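Local coordinates for protein MS5a (Brassica napus, PDB 6L77) that is a meiosis-related protein of cystatin-like fold, whose precise biochemical role is uncertain but which appears to enhance rather than inhibit papain, at residues I190-D195 with C202-I207. Numbering follows the deposited sequence.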
loop_
_atom_site.group_PDB
_atom_site.type_symbol
_atom_site.label_atom_id
_atom_site.label_comp_id
_atom_site.label_asym_id
_atom_site.label_seq_id
_atom_site.Cartn_x
_atom_site.Cartn_y
_atom_site.Cartn_z
ATOM N N ILE A 190 -7.488 -4.580 -7.292
ATOM C CA ILE A 190 -7.404 -3.347 -8.064
ATOM C C ILE A 190 -7.252 -3.704 -9.529
ATOM O O ILE A 190 -6.268 -4.342 -9.918
ATOM C CB ILE A 190 -6.241 -2.458 -7.605
ATOM C CG1 ILE A 190 -6.341 -2.226 -6.095
ATOM C CG2 ILE A 190 -6.265 -1.134 -8.399
ATOM C CD1 ILE A 190 -5.177 -1.446 -5.486
ATOM N N ARG A 191 -8.215 -3.282 -10.339
ATOM C CA ARG A 191 -8.161 -3.430 -11.784
ATOM C C ARG A 191 -7.730 -2.089 -12.369
ATOM O O ARG A 191 -8.408 -1.078 -12.155
ATOM C CB ARG A 191 -9.526 -3.867 -12.320
ATOM C CG ARG A 191 -9.673 -3.821 -13.837
ATOM C CD ARG A 191 -8.968 -4.969 -14.548
ATOM N NE ARG A 191 -9.192 -4.848 -15.984
ATOM C CZ ARG A 191 -8.497 -4.045 -16.787
ATOM N NH1 ARG A 191 -8.797 -3.978 -18.073
ATOM N NH2 ARG A 191 -7.501 -3.312 -16.306
ATOM N N TYR A 192 -6.598 -2.070 -13.082
ATOM C CA TYR A 192 -6.110 -0.797 -13.595
ATOM C C TYR A 192 -5.443 -0.979 -14.950
ATOM O O TYR A 192 -4.937 -2.060 -15.274
ATOM C CB TYR A 192 -5.151 -0.124 -12.601
ATOM C CG TYR A 192 -3.828 -0.841 -12.358
ATOM C CD1 TYR A 192 -3.738 -1.902 -11.457
ATOM C CD2 TYR A 192 -2.665 -0.431 -13.003
ATOM C CE1 TYR A 192 -2.515 -2.543 -11.212
ATOM C CE2 TYR A 192 -1.449 -1.065 -12.772
ATOM C CZ TYR A 192 -1.378 -2.117 -11.870
ATOM O OH TYR A 192 -0.165 -2.753 -11.643
ATOM N N ASP A 193 -5.459 0.092 -15.746
ATOM C CA ASP A 193 -4.810 0.118 -17.050
ATOM C C ASP A 193 -3.533 0.945 -16.984
ATOM O O ASP A 193 -3.467 1.953 -16.275
ATOM C CB ASP A 193 -5.727 0.697 -18.132
ATOM C CG ASP A 193 -6.731 -0.309 -18.646
ATOM O OD1 ASP A 193 -6.617 -1.503 -18.299
ATOM O OD2 ASP A 193 -7.641 0.100 -19.401
ATOM N N GLN A 194 -2.521 0.496 -17.715
ATOM C CA GLN A 194 -1.269 1.216 -17.887
ATOM C C GLN A 194 -1.241 1.772 -19.303
ATOM O O GLN A 194 -1.268 1.007 -20.274
ATOM C CB GLN A 194 -0.075 0.294 -17.640
ATOM C CG GLN A 194 1.271 0.867 -18.075
ATOM C CD GLN A 194 2.328 -0.207 -18.191
ATOM O OE1 GLN A 194 2.051 -1.386 -17.956
ATOM N NE2 GLN A 194 3.548 0.188 -18.557
ATOM N N ASP A 195 -1.189 3.096 -19.421
ATOM C CA ASP A 195 -1.193 3.727 -20.735
ATOM C C ASP A 195 0.083 3.390 -21.504
ATOM O O ASP A 195 1.190 3.516 -20.973
ATOM C CB ASP A 195 -1.342 5.237 -20.578
ATOM C CG ASP A 195 -1.552 5.942 -21.900
ATOM O OD1 ASP A 195 -1.751 5.260 -22.929
ATOM O OD2 ASP A 195 -1.520 7.188 -21.901
ATOM N N CYS A 202 -1.990 -1.553 -21.253
ATOM C CA CYS A 202 -1.781 -2.874 -20.671
ATOM C C CYS A 202 -2.728 -3.031 -19.489
ATOM O O CYS A 202 -2.859 -2.116 -18.673
ATOM C CB CYS A 202 -0.332 -3.072 -20.226
ATOM S SG CYS A 202 0.010 -4.715 -19.535
ATOM N N LYS A 203 -3.392 -4.183 -19.410
ATOM C CA LYS A 203 -4.467 -4.406 -18.450
ATOM C C LYS A 203 -3.930 -5.205 -17.269
ATOM O O LYS A 203 -3.439 -6.325 -17.443
ATOM C CB LYS A 203 -5.643 -5.125 -19.118
ATOM C CG LYS A 203 -6.213 -4.392 -20.329
ATOM C CD LYS A 203 -7.523 -5.020 -20.814
ATOM C CE LYS A 203 -7.330 -6.464 -21.273
ATOM N NZ LYS A 203 -8.559 -7.049 -21.906
ATOM N N HIS A 204 -4.018 -4.621 -16.073
ATOM C CA HIS A 204 -3.445 -5.184 -14.858
ATOM C C HIS A 204 -4.522 -5.453 -13.815
ATOM O O HIS A 204 -5.524 -4.737 -13.729
ATOM C CB HIS A 204 -2.414 -4.243 -14.215
ATOM C CG HIS A 204 -1.229 -3.928 -15.076
ATOM N ND1 HIS A 204 -0.120 -4.745 -15.143
ATOM C CD2 HIS A 204 -0.964 -2.865 -15.872
ATOM C CE1 HIS A 204 0.771 -4.205 -15.959
ATOM N NE2 HIS A 204 0.286 -3.063 -16.412
ATOM N N ILE A 205 -4.272 -6.469 -12.989
ATOM C CA ILE A 205 -4.970 -6.667 -11.722
ATOM C C ILE A 205 -3.919 -6.847 -10.635
ATOM O O ILE A 205 -2.979 -7.631 -10.806
ATOM C CB ILE A 205 -5.914 -7.886 -11.762
ATOM C CG1 ILE A 205 -7.093 -7.620 -12.706
ATOM C CG2 ILE A 205 -6.405 -8.241 -10.360
ATOM C CD1 ILE A 205 -7.965 -8.843 -12.971
ATOM N N ALA A 206 -4.074 -6.121 -9.527
ATOM C CA ALA A 206 -3.256 -6.317 -8.337
ATOM C C ALA A 206 -4.135 -6.838 -7.209
ATOM O O ALA A 206 -5.295 -6.431 -7.071
ATOM C CB ALA A 206 -2.565 -5.017 -7.909
ATOM N N ILE A 207 -3.591 -7.751 -6.413
ATOM C CA ILE A 207 -4.281 -8.288 -5.244
ATOM C C ILE A 207 -3.356 -8.087 -4.054
ATOM O O ILE A 207 -2.213 -8.546 -4.078
ATOM C CB ILE A 207 -4.634 -9.776 -5.417
ATOM C CG1 ILE A 207 -5.542 -9.965 -6.638
ATOM C CG2 ILE A 207 -5.310 -10.307 -4.159
ATOM C CD1 ILE A 207 -5.862 -11.417 -6.959
#
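Tyr192 and His204 pair across a beta hairpin, strands 186-195 and 201-212 of the cystatin-like antiparallel sheet. Six backbone hydrogen bonds fix the register, reciprocal in the pairs Ile190-Ala206, Tyr192-His204 and Gln194-Cys202, and all are close to straight. The side carrying these residues faces helix 138-150, whose Met143 and Phe147 touch Tyr192; it is tightest at the buried Ile190, Tyr192, His204 and Ala206 and opens toward Gln194 and Cys202. There His204 CB sits over one face of the phenol ring, 3.5 Å from its centroid and 18° off the normal, which supports a CH-pi contact. The imidazole is nearly parallel to that ring yet slid aside, so overlap is slight. With chi1 at 66°, Tyr192 CG is set over the backbone, flanked by N and C, which brings the ring against His204 CB; the ring's edge meets Ala206, CE1 to CB 4.1 Å.

The other face, with Arg191, Asp193, Lys203 and Ile205, is only partly buried and more loosely joined. Bent at its second torsion, Arg191 crosses Lys203 at a slant, NH1 to CD 3.2 Å, and directs NH2 to Asp193 OD1 at 2.8 Å, a salt bridge within one strand that probably tempers repulsion between Arg191 and the nearby lysine. Back on the packed face, the imidazole is held at its edge: His204 NE2 donates to Gln194 OE1 at 2.9 Å, the acceptor 7° out of the ring plane.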